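Local coordinates for protein cytochrome (Paracoccus pantotrophus, PDB 2XTS) that forms the heme-bearing N-terminal part of SoxD in sulfane dehydrogenase SoxCD, where its heme c probably passes on electrons from the oxidation of protein-bound sulfur, at residues D[121-126]-D[138-143]; D[84-89]-D[116-121]; D[91-96]-D[108-113]. All coordinates share one frame; numbering follows the deposited sequence.

Contact 1: D[121-126]-D[138-143]; sequences NGLVED and VVLPNA
L123 meets L140 and P141 through apolar carbons alone; both methyls of its fork touch P141, and CD1 also meets L140. CD1 lies 3.8 Å from L140 CD2, where the leucine side chains cross at about a right angle. CD2 is turned to the ring of P141 and comes 3.7 Å from its CG, while P141 CD is 3.9 Å from L123 CD1. With CG of L123 anti to its own carbonyl carbon (chi1 -61°), the forked end is carried across to the other loop.

Backbone bonds shape each loop on its own side. G122, at positive phi, is the C-prime residue of a Schellman motif ending helix 107-120, with G122 N bonded to Y119 O and L123 N to L118 O. In the other loop a type I turn runs from L140 to A143, closed by A143 N to L140 O at 3.1 Å.

L140 is buried and also packs on W83, a heme c-binding residue, whereas P141 is exposed. Between these two irregular loops of the cytochrome domain the contact is thus purely apolar, resting on close packing and the burial of carbon surface, with little directional preference.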
loop_
_atom_site.group_PDB
_atom_site.type_symbol
_atom_site.label_atom_id
_atom_site.label_comp_id
_atom_site.label_asym_id
_atom_site.label_seq_id
_atom_site.Cartn_x
_atom_site.Cartn_y
_atom_site.Cartn_z
ATOM N N ASN D 121 40.781 -27.897 4.450
ATOM C CA ASN D 121 41.047 -26.919 5.499
ATOM C C ASN D 121 42.169 -27.369 6.436
ATOM O O ASN D 121 42.433 -26.721 7.432
ATOM C CB ASN D 121 39.757 -26.649 6.298
ATOM C CG ASN D 121 38.885 -25.626 5.633
ATOM O OD1 ASN D 121 39.125 -24.427 5.783
ATOM N ND2 ASN D 121 37.859 -26.078 4.907
ATOM N N GLY D 122 42.826 -28.474 6.113
ATOM C CA GLY D 122 43.991 -28.916 6.870
ATOM C C GLY D 122 43.659 -29.510 8.215
ATOM O O GLY D 122 44.517 -29.550 9.114
ATOM N N LEU D 123 42.431 -30.009 8.364
ATOM C CA LEU D 123 41.938 -30.449 9.677
ATOM C C LEU D 123 41.950 -31.963 9.896
ATOM O O LEU D 123 41.811 -32.430 11.039
ATOM C CB LEU D 123 40.530 -29.907 9.926
ATOM C CG LEU D 123 40.453 -28.384 9.928
ATOM C CD1 LEU D 123 38.974 -27.943 9.972
ATOM C CD2 LEU D 123 41.282 -27.762 11.059
ATOM N N VAL D 124 42.040 -32.716 8.799
ATOM C CA VAL D 124 42.171 -34.168 8.837
ATOM C C VAL D 124 43.153 -34.577 7.745
ATOM O O VAL D 124 43.429 -33.791 6.826
ATOM C CB VAL D 124 40.801 -34.878 8.627
ATOM C CG1 VAL D 124 39.785 -34.478 9.693
ATOM C CG2 VAL D 124 40.250 -34.631 7.237
ATOM N N GLU D 125 43.672 -35.803 7.847
ATOM C CA GLU D 125 44.541 -36.365 6.824
ATOM C C GLU D 125 43.715 -36.928 5.667
ATOM O O GLU D 125 42.482 -37.102 5.764
ATOM C CB GLU D 125 45.442 -37.461 7.411
ATOM C CG GLU D 125 46.328 -37.008 8.570
ATOM C CD GLU D 125 47.276 -35.879 8.195
ATOM O OE1 GLU D 125 47.751 -35.842 7.046
ATOM O OE2 GLU D 125 47.542 -35.008 9.056
ATOM N N ASP D 126 44.394 -37.272 4.581
ATOM C CA ASP D 126 43.714 -37.648 3.331
ATOM C C ASP D 126 43.078 -39.029 3.343
ATOM O O ASP D 126 42.446 -39.410 2.373
ATOM C CB ASP D 126 44.626 -37.496 2.097
ATOM C CG ASP D 126 45.849 -38.393 2.122
ATOM O OD1 ASP D 126 45.949 -39.328 2.947
ATOM O OD2 ASP D 126 46.718 -38.141 1.259
ATOM N N VAL D 138 34.593 -34.198 15.819
ATOM C CA VAL D 138 35.283 -33.131 15.096
ATOM C C VAL D 138 34.957 -31.787 15.721
ATOM O O VAL D 138 33.777 -31.468 15.929
ATOM C CB VAL D 138 34.910 -33.125 13.604
ATOM C CG1 VAL D 138 35.591 -31.923 12.893
ATOM C CG2 VAL D 138 35.274 -34.465 12.953
ATOM N N VAL D 139 35.998 -31.031 16.056
ATOM C CA VAL D 139 35.852 -29.704 16.645
ATOM C C VAL D 139 36.562 -28.755 15.701
ATOM O O VAL D 139 37.739 -28.935 15.419
ATOM C CB VAL D 139 36.451 -29.636 18.070
ATOM C CG1 VAL D 139 36.316 -28.230 18.641
ATOM C CG2 VAL D 139 35.778 -30.657 18.983
ATOM N N LEU D 140 35.841 -27.759 15.198
ATOM C CA LEU D 140 36.423 -26.796 14.282
ATOM C C LEU D 140 37.246 -25.747 15.024
ATOM O O LEU D 140 36.960 -25.435 16.198
ATOM C CB LEU D 140 35.325 -26.116 13.444
ATOM C CG LEU D 140 34.565 -27.022 12.475
ATOM C CD1 LEU D 140 33.625 -26.193 11.621
ATOM C CD2 LEU D 140 35.527 -27.853 11.612
ATOM N N PRO D 141 38.240 -25.161 14.330
ATOM C CA PRO D 141 39.108 -24.199 14.990
ATOM C C PRO D 141 38.378 -23.056 15.700
ATOM O O PRO D 141 38.809 -22.625 16.766
ATOM C CB PRO D 141 39.952 -23.656 13.832
ATOM C CG PRO D 141 40.117 -24.844 12.952
ATOM C CD PRO D 141 38.758 -25.528 12.999
ATOM N N ASN D 142 37.327 -22.517 15.081
ATOM C CA ASN D 142 36.623 -21.365 15.641
ATOM C C ASN D 142 35.365 -21.727 16.443
ATOM O O ASN D 142 34.457 -20.897 16.584
ATOM C CB ASN D 142 36.290 -20.345 14.548
ATOM C CG ASN D 142 36.179 -18.942 15.070
ATOM O OD1 ASN D 142 36.952 -18.552 15.937
ATOM N ND2 ASN D 142 35.289 -18.152 14.502
ATOM N N ALA D 143 35.308 -22.955 16.957
ATOM C CA ALA D 143 34.188 -23.402 17.787
ATOM C C ALA D 143 33.840 -22.456 18.922
ATOM O O ALA D 143 32.679 -22.342 19.287
ATOM C CB ALA D 143 34.491 -24.779 18.364
#

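Contact 2: D[84-89]-D[116-121]; sequences PYLSTV and FLLYSN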
loop_
_atom_site.group_PDB
_atom_site.type_symbol
_atom_site.label_atom_id
_atom_site.label_comp_id
_atom_site.label_asym_id
_atom_site.label_seq_id
_atom_site.Cartn_x
_atom_site.Cartn_y
_atom_site.Cartn_z
ATOM N N PRO D 84 31.808 -22.311 13.361
ATOM C CA PRO D 84 31.958 -22.954 14.663
ATOM C C PRO D 84 31.750 -24.476 14.675
ATOM O O PRO D 84 32.384 -25.156 15.490
ATOM C CB PRO D 84 30.910 -22.238 15.522
ATOM C CG PRO D 84 29.857 -21.852 14.527
ATOM C CD PRO D 84 30.576 -21.506 13.263
ATOM N N TYR D 85 30.843 -24.987 13.836
ATOM C CA TYR D 85 30.379 -26.383 13.926
ATOM C C TYR D 85 30.372 -27.095 12.585
ATOM O O TYR D 85 29.957 -26.538 11.561
ATOM C CB TYR D 85 28.935 -26.425 14.478
ATOM C CG TYR D 85 28.777 -25.681 15.785
ATOM C CD1 TYR D 85 29.492 -26.081 16.913
ATOM C CD2 TYR D 85 27.962 -24.559 15.900
ATOM C CE1 TYR D 85 29.414 -25.365 18.106
ATOM C CE2 TYR D 85 27.855 -23.872 17.092
ATOM C CZ TYR D 85 28.584 -24.267 18.177
ATOM O OH TYR D 85 28.477 -23.563 19.356
ATOM N N LEU D 86 30.737 -28.366 12.619
ATOM C CA LEU D 86 30.695 -29.218 11.443
ATOM C C LEU D 86 29.283 -29.515 11.008
ATOM O O LEU D 86 29.047 -29.695 9.817
ATOM C CB LEU D 86 31.466 -30.517 11.703
ATOM C CG LEU D 86 31.767 -31.332 10.454
ATOM C CD1 LEU D 86 32.660 -30.557 9.525
ATOM C CD2 LEU D 86 32.373 -32.664 10.812
ATOM N N SER D 87 28.353 -29.572 11.955
ATOM C CA SER D 87 26.968 -29.837 11.619
ATOM C C SER D 87 26.473 -28.945 10.495
ATOM O O SER D 87 25.770 -29.396 9.587
ATOM C CB SER D 87 26.085 -29.650 12.836
ATOM O OG SER D 87 26.281 -28.394 13.417
ATOM N N THR D 88 26.827 -27.667 10.558
ATOM C CA THR D 88 26.357 -26.685 9.591
ATOM C C THR D 88 26.843 -27.028 8.189
ATOM O O THR D 88 26.149 -26.792 7.203
ATOM C CB THR D 88 26.840 -25.299 9.984
ATOM O OG1 THR D 88 26.676 -25.114 11.398
ATOM C CG2 THR D 88 26.131 -24.210 9.200
ATOM N N VAL D 89 28.066 -27.538 8.098
ATOM C CA VAL D 89 28.638 -27.893 6.799
ATOM C C VAL D 89 27.803 -28.993 6.139
ATOM O O VAL D 89 27.356 -28.881 5.007
ATOM C CB VAL D 89 30.085 -28.362 6.916
ATOM C CG1 VAL D 89 30.672 -28.666 5.537
ATOM C CG2 VAL D 89 30.943 -27.294 7.633
ATOM N N PHE D 116 36.115 -34.236 2.717
ATOM C CA PHE D 116 37.018 -33.522 1.800
ATOM C C PHE D 116 37.191 -32.041 2.187
ATOM O O PHE D 116 38.278 -31.485 2.062
ATOM C CB PHE D 116 36.496 -33.617 0.354
ATOM C CG PHE D 116 37.302 -32.826 -0.622
ATOM C CD1 PHE D 116 38.576 -33.243 -0.966
ATOM C CD2 PHE D 116 36.798 -31.647 -1.166
ATOM C CE1 PHE D 116 39.350 -32.516 -1.834
ATOM C CE2 PHE D 116 37.590 -30.903 -2.047
ATOM C CZ PHE D 116 38.864 -31.353 -2.377
ATOM N N LEU D 117 36.114 -31.388 2.617
ATOM C CA LEU D 117 36.222 -29.996 3.070
ATOM C C LEU D 117 37.082 -29.911 4.338
ATOM O O LEU D 117 37.870 -28.989 4.500
ATOM C CB LEU D 117 34.833 -29.371 3.260
ATOM C CG LEU D 117 34.072 -29.115 1.954
ATOM C CD1 LEU D 117 32.661 -28.710 2.313
ATOM C CD2 LEU D 117 34.765 -28.053 1.110
ATOM N N LEU D 118 36.950 -30.876 5.244
ATOM C CA LEU D 118 37.855 -30.914 6.402
ATOM C C LEU D 118 39.308 -31.040 5.932
ATOM O O LEU D 118 40.187 -30.352 6.415
ATOM C CB LEU D 118 37.516 -32.070 7.333
ATOM C CG LEU D 118 36.273 -31.884 8.182
ATOM C CD1 LEU D 118 35.840 -33.201 8.806
ATOM C CD2 LEU D 118 36.483 -30.809 9.250
ATOM N N TYR D 119 39.566 -31.959 5.011
ATOM C CA TYR D 119 40.920 -32.152 4.505
ATOM C C TYR D 119 41.454 -30.886 3.825
ATOM O O TYR D 119 42.597 -30.482 4.031
ATOM C CB TYR D 119 40.933 -33.311 3.509
ATOM C CG TYR D 119 42.229 -33.426 2.737
ATOM C CD1 TYR D 119 43.368 -33.914 3.362
ATOM C CD2 TYR D 119 42.329 -32.987 1.409
ATOM C CE1 TYR D 119 44.569 -34.007 2.672
ATOM C CE2 TYR D 119 43.525 -33.065 0.732
ATOM C CZ TYR D 119 44.638 -33.580 1.377
ATOM O OH TYR D 119 45.826 -33.666 0.709
ATOM N N SER D 120 40.609 -30.236 3.037
ATOM C CA SER D 120 41.010 -29.041 2.319
ATOM C C SER D 120 41.345 -27.866 3.250
ATOM O O SER D 120 42.117 -26.963 2.896
ATOM C CB SER D 120 39.926 -28.640 1.338
ATOM O OG SER D 120 39.712 -29.600 0.333
ATOM N N ASN D 121 40.781 -27.897 4.450
ATOM C CA ASN D 121 41.047 -26.919 5.499
ATOM C C ASN D 121 42.169 -27.369 6.436
ATOM O O ASN D 121 42.433 -26.721 7.432
ATOM C CB ASN D 121 39.757 -26.649 6.298
ATOM C CG ASN D 121 38.885 -25.626 5.633
ATOM O OD1 ASN D 121 39.125 -24.427 5.783
ATOM N ND2 ASN D 121 37.859 -26.078 4.907
#
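Flat groups flank the meeting of L86 with L118 and V89 with L117 rather than making it. The F116 ring carries S120 OG over one face, 3.3 Å above the plane and displaced toward the rim. The Y85 ring has P84 CB over one face in a similar offset position. N121 ND2 gives a hydrogen bond of 2.9 Å to L117 O, at an N-H...O angle of 166°; the oxygen lies close to the N121 amide plane, although ND2 stands above the carbonyl plane of L117. ND2 also bonds L63 O.

The bond to L117 O is one of a pair, since N121 N reaches that oxygen from the opposite face of its plane. F116 O is gripped likewise, by S120 N on one face and S120 OG on the other. Side chains thus double the backbone bonds where helix 107-120 ends.

Between the helices the contact is aliphatic and buried. L86, its CG anti to the backbone N (chi1 -166°), reaches end to end with L118, L86 CD1 to L118 CD2 being 3.8 Å. V89 CG1 lies 3.8 Å from L117 CD1, those two side chains crossing at a slant.

The pairs join the start of helix 86-96 to the end of helix 107-120. Helix 79-82 adds I79 against V89, L117 and N121, helix 35-45 lays F42 against F116 and L117, and T88 OG1 is hydrogen-bonded to E238 O of the sulfite dehydrogenase chain.

Contact 3: D[91-96]-D[108-113]; sequences DYVHRS and DDTYAI. With HEC (heme c), chain U.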
loop_
_atom_site.group_PDB
_atom_site.type_symbol
_atom_site.label_atom_id
_atom_site.label_comp_id
_atom_site.label_asym_id
_atom_site.label_seq_id
_atom_site.Cartn_x
_atom_site.Cartn_y
_atom_site.Cartn_z
ATOM N N ASP D 91 24.769 -30.005 6.853
ATOM C CA ASP D 91 23.384 -29.624 6.641
ATOM C C ASP D 91 23.202 -28.705 5.446
ATOM O O ASP D 91 22.356 -28.951 4.608
ATOM C CB ASP D 91 22.912 -28.997 7.963
ATOM C CG ASP D 91 21.438 -28.678 8.023
ATOM O OD1 ASP D 91 20.706 -28.889 7.039
ATOM O OD2 ASP D 91 21.028 -28.192 9.104
ATOM N N TYR D 92 23.984 -27.640 5.399
ATOM C CA TYR D 92 23.862 -26.676 4.340
ATOM C C TYR D 92 24.176 -27.333 2.984
ATOM O O TYR D 92 23.473 -27.106 1.997
ATOM C CB TYR D 92 24.787 -25.478 4.592
ATOM C CG TYR D 92 24.710 -24.415 3.518
ATOM C CD1 TYR D 92 23.588 -23.574 3.402
ATOM C CD2 TYR D 92 25.702 -24.282 2.560
ATOM C CE1 TYR D 92 23.513 -22.610 2.400
ATOM C CE2 TYR D 92 25.607 -23.314 1.592
ATOM C CZ TYR D 92 24.511 -22.485 1.508
ATOM O OH TYR D 92 24.496 -21.532 0.523
ATOM N N VAL D 93 25.263 -28.104 2.913
ATOM C CA VAL D 93 25.616 -28.758 1.655
ATOM C C VAL D 93 24.481 -29.670 1.196
ATOM O O VAL D 93 24.078 -29.665 0.036
ATOM C CB VAL D 93 26.959 -29.518 1.772
ATOM C CG1 VAL D 93 27.156 -30.443 0.590
ATOM C CG2 VAL D 93 28.126 -28.542 1.894
ATOM N N HIS D 94 23.993 -30.490 2.119
ATOM C CA HIS D 94 22.956 -31.454 1.788
ATOM C C HIS D 94 21.682 -30.782 1.262
ATOM O O HIS D 94 21.046 -31.279 0.333
ATOM C CB HIS D 94 22.648 -32.296 3.039
ATOM C CG HIS D 94 21.790 -33.490 2.787
ATOM N ND1 HIS D 94 22.272 -34.633 2.190
ATOM C CD2 HIS D 94 20.496 -33.739 3.092
ATOM C CE1 HIS D 94 21.305 -35.532 2.115
ATOM N NE2 HIS D 94 20.217 -35.011 2.647
ATOM N N ARG D 95 21.307 -29.673 1.888
ATOM C CA ARG D 95 20.037 -28.997 1.613
ATOM C C ARG D 95 20.065 -28.028 0.458
ATOM O O ARG D 95 19.045 -27.840 -0.183
ATOM C CB ARG D 95 19.579 -28.271 2.888
ATOM C CG ARG D 95 18.262 -27.506 2.777
ATOM C CD ARG D 95 17.043 -28.356 2.490
ATOM N NE ARG D 95 15.821 -27.565 2.534
ATOM C CZ ARG D 95 15.434 -26.750 1.564
ATOM N NH1 ARG D 95 16.163 -26.639 0.474
ATOM N NH2 ARG D 95 14.318 -26.039 1.688
ATOM N N SER D 96 21.229 -27.433 0.197
ATOM C CA SER D 96 21.294 -26.206 -0.589
ATOM C C SER D 96 22.390 -26.119 -1.650
ATOM O O SER D 96 22.425 -25.144 -2.406
ATOM C CB SER D 96 21.378 -24.988 0.343
ATOM O OG SER D 96 20.217 -24.905 1.156
ATOM N N ASP D 108 25.566 -40.415 2.105
ATOM C CA ASP D 108 26.963 -40.812 2.005
ATOM C C ASP D 108 27.783 -39.797 1.227
ATOM O O ASP D 108 28.909 -39.480 1.607
ATOM C CB ASP D 108 27.093 -42.187 1.359
ATOM C CG ASP D 108 26.737 -43.334 2.301
ATOM O OD1 ASP D 108 26.564 -43.120 3.522
ATOM O OD2 ASP D 108 26.680 -44.471 1.783
ATOM N N ASP D 109 27.225 -39.281 0.145
ATOM C CA ASP D 109 27.899 -38.252 -0.640
ATOM C C ASP D 109 28.233 -37.038 0.233
ATOM O O ASP D 109 29.290 -36.427 0.107
ATOM C CB ASP D 109 27.010 -37.696 -1.761
ATOM C CG ASP D 109 26.750 -38.649 -2.891
ATOM O OD1 ASP D 109 27.468 -39.666 -3.047
ATOM O OD2 ASP D 109 25.779 -38.359 -3.644
ATOM N N THR D 110 27.294 -36.673 1.101
ATOM C CA THR D 110 27.464 -35.488 1.943
ATOM C C THR D 110 28.521 -35.716 3.005
ATOM O O THR D 110 29.344 -34.859 3.283
ATOM C CB THR D 110 26.113 -35.018 2.529
ATOM O OG1 THR D 110 25.157 -34.848 1.471
ATOM C CG2 THR D 110 26.275 -33.687 3.246
ATOM N N TYR D 111 28.544 -36.901 3.587
ATOM C CA TYR D 111 29.652 -37.231 4.494
ATOM C C TYR D 111 31.000 -37.160 3.801
ATOM O O TYR D 111 31.964 -36.636 4.348
ATOM C CB TYR D 111 29.496 -38.614 5.136
ATOM C CG TYR D 111 28.511 -38.684 6.286
ATOM C CD1 TYR D 111 28.705 -37.945 7.453
ATOM C CD2 TYR D 111 27.375 -39.473 6.199
ATOM C CE1 TYR D 111 27.799 -38.036 8.509
ATOM C CE2 TYR D 111 26.464 -39.554 7.230
ATOM C CZ TYR D 111 26.677 -38.833 8.379
ATOM O OH TYR D 111 25.760 -38.915 9.399
ATOM N N ALA D 112 31.076 -37.729 2.599
ATOM C CA ALA D 112 32.331 -37.704 1.827
ATOM C C ALA D 112 32.778 -36.277 1.513
ATOM O O ALA D 112 33.946 -35.925 1.691
ATOM C CB ALA D 112 32.196 -38.505 0.552
ATOM N N ILE D 113 31.852 -35.455 1.034
ATOM C CA ILE D 113 32.191 -34.077 0.708
ATOM C C ILE D 113 32.639 -33.331 1.963
ATOM O O ILE D 113 33.576 -32.547 1.934
ATOM C CB ILE D 113 31.004 -33.347 0.019
ATOM C CG1 ILE D 113 30.882 -33.855 -1.426
ATOM C CG2 ILE D 113 31.167 -31.822 0.079
ATOM C CD1 ILE D 113 29.595 -33.470 -2.070
HETATM FE FE HEC U . 28.474 -23.795 -3.182
HETATM C CHA HEC U . 27.942 -21.367 -0.867
HETATM C CHB HEC U . 29.515 -25.899 -0.759
HETATM C CHC HEC U . 28.628 -26.281 -5.448
HETATM C CHD HEC U . 28.034 -21.554 -5.651
HETATM N NA HEC U . 28.686 -23.657 -1.215
HETATM C C1A HEC U . 28.486 -22.538 -0.434
HETATM C C2A HEC U . 28.886 -22.819 0.944
HETATM C C3A HEC U . 29.332 -24.086 0.978
HETATM C C4A HEC U . 29.200 -24.619 -0.376
HETATM C CMA HEC U . 29.837 -24.879 2.196
HETATM C CAA HEC U . 28.808 -21.801 2.107
HETATM C CBA HEC U . 30.036 -20.888 2.139
HETATM C CGA HEC U . 30.058 -19.933 3.291
HETATM O O1A HEC U . 28.998 -19.532 3.750
HETATM O O2A HEC U . 31.203 -19.613 3.695
HETATM N NB HEC U . 28.933 -25.718 -3.097
HETATM C C1B HEC U . 29.318 -26.432 -2.002
HETATM C C2B HEC U . 29.363 -27.835 -2.374
HETATM C C3B HEC U . 29.129 -27.935 -3.667
HETATM C C4B HEC U . 28.832 -26.621 -4.150
HETATM C CMB HEC U . 29.866 -28.915 -1.377
HETATM C CAB HEC U . 29.062 -29.217 -4.506
HETATM C CBB HEC U . 28.075 -30.223 -3.862
HETATM N NC HEC U . 28.354 -23.911 -5.178
HETATM C C1C HEC U . 28.477 -25.034 -5.962
HETATM C C2C HEC U . 28.368 -24.670 -7.343
HETATM C C3C HEC U . 28.255 -23.345 -7.379
HETATM C C4C HEC U . 28.243 -22.850 -6.023
HETATM C CMC HEC U . 28.504 -25.654 -8.532
HETATM C CAC HEC U . 28.196 -22.412 -8.584
HETATM C CBC HEC U . 27.263 -22.629 -9.733
HETATM N ND HEC U . 28.040 -21.850 -3.250
HETATM C C1D HEC U . 27.805 -21.106 -4.384
HETATM C C2D HEC U . 27.344 -19.796 -4.073
HETATM C C3D HEC U . 27.301 -19.758 -2.615
HETATM C C4D HEC U . 27.773 -21.020 -2.173
HETATM C CMD HEC U . 26.921 -18.652 -4.981
HETATM C CAD HEC U . 26.834 -18.583 -1.775
HETATM C CBD HEC U . 25.329 -18.714 -1.529
HETATM C CGD HEC U . 24.766 -17.599 -0.712
HETATM O O1D HEC U . 25.535 -16.808 -0.126
HETATM O O2D HEC U . 23.526 -17.590 -0.530
#
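The striking feature is a nearly straight hydrogen bond of 3.0 Å from H94 ND1 to T110 OG1, set beside the apolar wall of a heme pocket. The setting is the class I cytochrome c fold, in which the 91-96 and 108-113 segments of helices 86-96 and 107-120 come within 9.7 Å, axis to axis, with their N-to-C directions 134° apart. The N-H...O angle is 171°, and OG1 lies in the imidazole plane, at the ring edge. H94 swings CG anti to its backbone N (chi1 -169°), bringing ND1 to the hydroxyl at about a right angle to the T110 side chain. That hydroxyl is also bonded to S106 O, four residues back, just before helix 107-120, which fixes its rotation from two directions.

A leucine in place of H94 would probably leave T110 OG1 with S106 O but without its mate across the helices, and the side chain there freer to turn.

Closer to the heme, V93 and I113 line the pocket, with Y92 alongside, its CE2 3.4 Å from heme C2A. Heme methyl CMB is touched from both helices, by V93 CG1 at 3.7 Å and by I113 CG2 at 3.5 Å.

Followed from the N terminus, the chain first enters contact 2 at 84-89 and then, on the same helix 86-96, contact 3 at 91-96. It passes through the loop holding the iron ligand M97 and returns along helix 107-120, closing contact 3 at 108-113 and contact 2 at 116-121. Contact 3 is therefore the inner closure and contact 2 the outer, pinning one helix pair near both ends. Contact 1 follows in series, sharing N121 with contact 2; its loop, with strand 129-131, closes at 138-143. None cross. L140 also packs against the backbone of Y85, tying the late loop to the outer end of the helix pair.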